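Local coordinates for protein putative oxidoreductase (Mycobacterium avium, PDB 3QHA) that is a putative NAD(P)-dependent oxidoreductase, probably acting on a hydroxy acid as its 3-hydroxyisobutyrate dehydrogenase relatives do, at residues 210-213 with 214-218; 105-109 with 110-114. All blocks are in the same frame, centred on the assembly; numbering follows the deposited sequence.

Contact 1 (210-213 with 214-218); sequences QALG and RVVRH
Q210 to G213 and R214 to R217 meet one turn apart within a single alpha helix, 209-223, in the all-helical C-terminal part of a 3-hydroxyisobutyrate dehydrogenase-like fold. Successive i to i+4 backbone bonds join the two halves. A typical one runs from V215 N to A211 O, 3.0 Å long. The bond from R217 N to G213 O is nearly straight, at 175°. On the buried face, against the second subunit, L212 and V216 lie one turn apart, with L212 CD1 4.2 Å from V216 CG2. The second subunit packs here through M230 on L212 and G227 on V216, so this helix is part of the dimer interface.

The two arginines fold back along the turn before them. R214 bends at CG-CD (chi3 -46°), which swings its guanidinium back over the backbone of A211. There A211 CA stands 3.6 Å above the plane of the group, offset toward its rim, and A211 CB is also close to NH2. I169 of the second subunit packs on both A211 and R214. A water accepts from R214 NH1 in a weak bond and donates to Q210 OE1, so it links the two long side chains on the exposed side.

R217 also turns back at chi3 (-74°). Its guanidinium lies across the carbonyl of G213, whose oxygen sits 3.4 Å from CZ, over the centre of one face. With no side chain at G213, the group can lie against the backbone. R217 NH1 reaches across the interface to the carbonyl oxygens of G227 and M230 of the second subunit. At the edge of the group, in its plane, another water accepts from R217 NH2 at 2.7 Å and donates to Q210 O.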
loop_
_atom_site.group_PDB
_atom_site.type_symbol
_atom_site.label_atom_id
_atom_site.label_comp_id
_atom_site.label_asym_id
_atom_site.label_seq_id
_atom_site.Cartn_x
_atom_site.Cartn_y
_atom_site.Cartn_z
ATOM N N GLN B 210 9.040 13.775 5.535
ATOM C CA GLN B 210 7.716 14.303 5.182
ATOM C C GLN B 210 7.445 14.112 3.689
ATOM O O GLN B 210 6.379 13.629 3.300
ATOM C CB GLN B 210 7.594 15.793 5.543
ATOM C CG GLN B 210 7.633 16.098 7.035
ATOM C CD GLN B 210 7.670 17.589 7.333
ATOM O OE1 GLN B 210 6.860 18.361 6.815
ATOM N NE2 GLN B 210 8.608 17.998 8.176
ATOM N N ALA B 211 8.427 14.478 2.866
ATOM C CA ALA B 211 8.321 14.360 1.411
ATOM C C ALA B 211 8.228 12.902 0.966
ATOM O O ALA B 211 7.433 12.573 0.082
ATOM C CB ALA B 211 9.510 15.050 0.728
ATOM N N LEU B 212 9.036 12.037 1.578
ATOM C CA LEU B 212 9.019 10.604 1.262
ATOM C C LEU B 212 7.632 10.013 1.493
ATOM O O LEU B 212 7.136 9.242 0.671
ATOM C CB LEU B 212 10.056 9.837 2.092
ATOM C CG LEU B 212 10.036 8.305 1.946
ATOM C CD1 LEU B 212 10.278 7.892 0.498
ATOM C CD2 LEU B 212 11.046 7.648 2.878
ATOM N N GLY B 213 7.017 10.376 2.616
ATOM C CA GLY B 213 5.668 9.928 2.938
ATOM C C GLY B 213 4.645 10.415 1.929
ATOM O O GLY B 213 3.787 9.648 1.496
ATOM N N ARG B 214 4.738 11.686 1.542
ATOM C CA ARG B 214 3.817 12.240 0.546
ATOM C C ARG B 214 3.919 11.480 -0.781
ATOM O O ARG B 214 2.898 11.173 -1.390
ATOM C CB ARG B 214 4.028 13.753 0.348
ATOM C CG ARG B 214 3.353 14.604 1.436
ATOM C CD ARG B 214 3.335 16.111 1.130
ATOM N NE ARG B 214 4.620 16.629 0.652
ATOM C CZ ARG B 214 5.608 17.091 1.423
ATOM N NH1 ARG B 214 5.504 17.105 2.749
ATOM N NH2 ARG B 214 6.725 17.541 0.856
ATOM N N VAL B 215 5.139 11.152 -1.205
ATOM C CA VAL B 215 5.337 10.395 -2.445
ATOM C C VAL B 215 4.739 8.994 -2.335
ATOM O O VAL B 215 4.041 8.544 -3.243
ATOM C CB VAL B 215 6.829 10.293 -2.829
ATOM C CG1 VAL B 215 7.020 9.365 -4.030
ATOM C CG2 VAL B 215 7.392 11.675 -3.129
ATOM N N VAL B 216 5.000 8.323 -1.215
ATOM C CA VAL B 216 4.490 6.971 -0.986
ATOM C C VAL B 216 2.967 6.933 -1.084
ATOM O O VAL B 216 2.411 6.141 -1.846
ATOM C CB VAL B 216 4.930 6.423 0.393
ATOM C CG1 VAL B 216 4.199 5.117 0.721
ATOM C CG2 VAL B 216 6.442 6.215 0.423
ATOM N N ARG B 217 2.303 7.800 -0.321
ATOM C CA ARG B 217 0.844 7.821 -0.280
ATOM C C ARG B 217 0.241 8.215 -1.626
ATOM O O ARG B 217 -0.755 7.635 -2.054
ATOM C CB ARG B 217 0.351 8.756 0.825
ATOM C CG ARG B 217 0.685 8.261 2.227
ATOM C CD ARG B 217 0.058 9.135 3.299
ATOM N NE ARG B 217 0.740 10.422 3.434
ATOM C CZ ARG B 217 1.849 10.635 4.146
ATOM N NH1 ARG B 217 2.444 9.644 4.806
ATOM N NH2 ARG B 217 2.371 11.858 4.197
ATOM N N HIS B 218 0.850 9.186 -2.302
ATOM C CA HIS B 218 0.340 9.620 -3.597
ATOM C C HIS B 218 0.422 8.504 -4.628
ATOM O O HIS B 218 -0.549 8.232 -5.336
ATOM C CB HIS B 218 1.091 10.839 -4.121
ATOM C CG HIS B 218 0.669 11.243 -5.498
ATOM N ND1 HIS B 218 -0.504 11.923 -5.743
ATOM C CD2 HIS B 218 1.241 11.031 -6.707
ATOM C CE1 HIS B 218 -0.628 12.128 -7.042
ATOM N NE2 HIS B 218 0.421 11.601 -7.649
HETATM O O HOH W 1 4.885 12.224 5.165
HETATM O O HOH W 2 6.211 19.283 4.350
#

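Contact 2 (105-109 with 110-114); sequences STISD and TTAVE
The backbone of 105-109 runs extended from S105 to S108, then turns into the helix that 110-114 continues. This is a strand-to-helix connection of the Rossmann-type domain, between strand 100-103 and helix 109-119. S108 is still extended in phi and psi, whereas psi drops to -27° at D109. At the turn into the helix, T111 N bonds to S108 O at 3.2 Å. That bond is bent, 137° at the hydrogen, and the donor stands above the carbonyl plane rather than on a lone pair.

The hydroxyls of S108 and T111 meet tip to tip. S108 OG lies 2.6 Å from T111 OG1, close enough for a hydrogen bond, though where the proton goes is not settled. S108 holds OG between its backbone N and carbonyl carbon (chi1 67°), which aims the oxygen forward along the chain at T111. S108 OG also lies 3.3 Å from T111 N. D81 of helix 81-92 receives the backbone N-H of S108 on OD1, and the same oxygen is hydrogen-bonded to T111 OG1. One carboxylate oxygen thus ties the end of the loop to the beginning of 110-114.

I107 points toward the helix and forms the apolar side of the junction. Its CB lies 4.1 Å from T111 CB. The side chain is held among D81 and V84 of helix 81-92, T178 of helix 176-204 and D128 of strand 125-132. L265 of the second subunit packs on D109. D109 OD1 makes a long, weak ion pair with R179. Farther along the helix, V113 CG2 approaches D109 O. The tip of the I107 side chain, CD1, rests 4.1 Å from A112 CB.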
loop_
_atom_site.group_PDB
_atom_site.type_symbol
_atom_site.label_atom_id
_atom_site.label_comp_id
_atom_site.label_asym_id
_atom_site.label_seq_id
_atom_site.Cartn_x
_atom_site.Cartn_y
_atom_site.Cartn_z
ATOM N N SER B 105 -14.400 -8.019 16.059
ATOM C CA SER B 105 -13.117 -7.714 16.695
ATOM C C SER B 105 -12.198 -8.931 16.688
ATOM O O SER B 105 -12.607 -10.032 16.310
ATOM C CB SER B 105 -13.330 -7.212 18.120
ATOM O OG SER B 105 -14.139 -8.106 18.860
ATOM N N THR B 106 -10.955 -8.724 17.110
ATOM C CA THR B 106 -9.936 -9.755 17.018
ATOM C C THR B 106 -10.248 -10.968 17.894
ATOM O O THR B 106 -10.522 -10.841 19.088
ATOM C CB THR B 106 -8.546 -9.205 17.376
ATOM O OG1 THR B 106 -8.236 -8.099 16.516
ATOM C CG2 THR B 106 -7.483 -10.284 17.210
ATOM N N ILE B 107 -10.219 -12.137 17.260
ATOM C CA ILE B 107 -10.319 -13.421 17.942
ATOM C C ILE B 107 -9.334 -14.399 17.295
ATOM O O ILE B 107 -8.860 -14.169 16.180
ATOM C CB ILE B 107 -11.758 -13.997 17.887
ATOM C CG1 ILE B 107 -12.239 -14.163 16.436
ATOM C CG2 ILE B 107 -12.714 -13.106 18.671
ATOM C CD1 ILE B 107 -13.700 -14.559 16.311
ATOM N N SER B 108 -9.006 -15.470 18.011
ATOM C CA SER B 108 -8.247 -16.579 17.435
ATOM C C SER B 108 -9.183 -17.313 16.479
ATOM O O SER B 108 -10.402 -17.238 16.644
ATOM C CB SER B 108 -7.759 -17.523 18.536
ATOM O OG SER B 108 -8.849 -18.182 19.161
ATOM N N ASP B 109 -8.642 -18.015 15.484
ATOM C CA ASP B 109 -9.515 -18.682 14.503
ATOM C C ASP B 109 -10.285 -19.874 15.095
ATOM O O ASP B 109 -11.378 -20.194 14.627
ATOM C CB ASP B 109 -8.771 -19.063 13.207
ATOM C CG ASP B 109 -7.778 -20.198 13.393
ATOM O OD1 ASP B 109 -7.727 -21.086 12.514
ATOM O OD2 ASP B 109 -7.043 -20.200 14.403
ATOM N N THR B 110 -9.738 -20.506 16.134
ATOM C CA THR B 110 -10.450 -21.587 16.825
ATOM C C THR B 110 -11.599 -21.080 17.707
ATOM O O THR B 110 -12.526 -21.832 17.999
ATOM C CB THR B 110 -9.497 -22.470 17.662
ATOM O OG1 THR B 110 -8.508 -21.651 18.295
ATOM C CG2 THR B 110 -8.805 -23.499 16.775
ATOM N N THR B 111 -11.548 -19.813 18.121
ATOM C CA THR B 111 -12.613 -19.232 18.947
ATOM C C THR B 111 -13.954 -19.230 18.219
ATOM O O THR B 111 -14.982 -19.567 18.806
ATOM C CB THR B 111 -12.276 -17.788 19.385
ATOM O OG1 THR B 111 -11.179 -17.814 20.305
ATOM C CG2 THR B 111 -13.472 -17.126 20.055
ATOM N N ALA B 112 -13.933 -18.856 16.942
ATOM C CA ALA B 112 -15.152 -18.802 16.132
ATOM C C ALA B 112 -15.778 -20.183 15.983
ATOM O O ALA B 112 -16.990 -20.341 16.126
ATOM C CB ALA B 112 -14.856 -18.204 14.758
ATOM N N VAL B 113 -14.940 -21.176 15.697
ATOM C CA VAL B 113 -15.379 -22.568 15.578
ATOM C C VAL B 113 -15.994 -23.078 16.884
ATOM O O VAL B 113 -17.052 -23.711 16.870
ATOM C CB VAL B 113 -14.208 -23.495 15.171
ATOM C CG1 VAL B 113 -14.649 -24.954 15.163
ATOM C CG2 VAL B 113 -13.659 -23.099 13.805
ATOM N N GLU B 114 -15.328 -22.799 18.004
ATOM C CA GLU B 114 -15.788 -23.253 19.322
ATOM C C GLU B 114 -17.172 -22.729 19.678
ATOM O O GLU B 114 -18.055 -23.501 20.059
ATOM C CB GLU B 114 -14.812 -22.822 20.417
ATOM C CG GLU B 114 -13.583 -23.692 20.535
ATOM C CD GLU B 114 -12.721 -23.306 21.722
ATOM O OE1 GLU B 114 -11.529 -22.992 21.514
ATOM O OE2 GLU B 114 -13.239 -23.305 22.862
#

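How the contacts relate
Contacts 1 and 2 belong to different parts of the chain and do not touch. Their centres are about 37 Å apart and their nearest atoms about 23 Å. Contact 2 comes first in sequence, in the Rossmann-type domain, and contact 1 follows in the helical C-terminal part. The long helix 176-204 runs between these parts and touches contact 2 near its start. The two lie on opposite sides of the chain's centre, yet both reach the second subunit: contact 1 through I169, G227 and M230, contact 2 through L261 and L265. In relatives the substrate site lies between the domains; within one chain, contact 2, next to D128 and T178, is probably nearer to it.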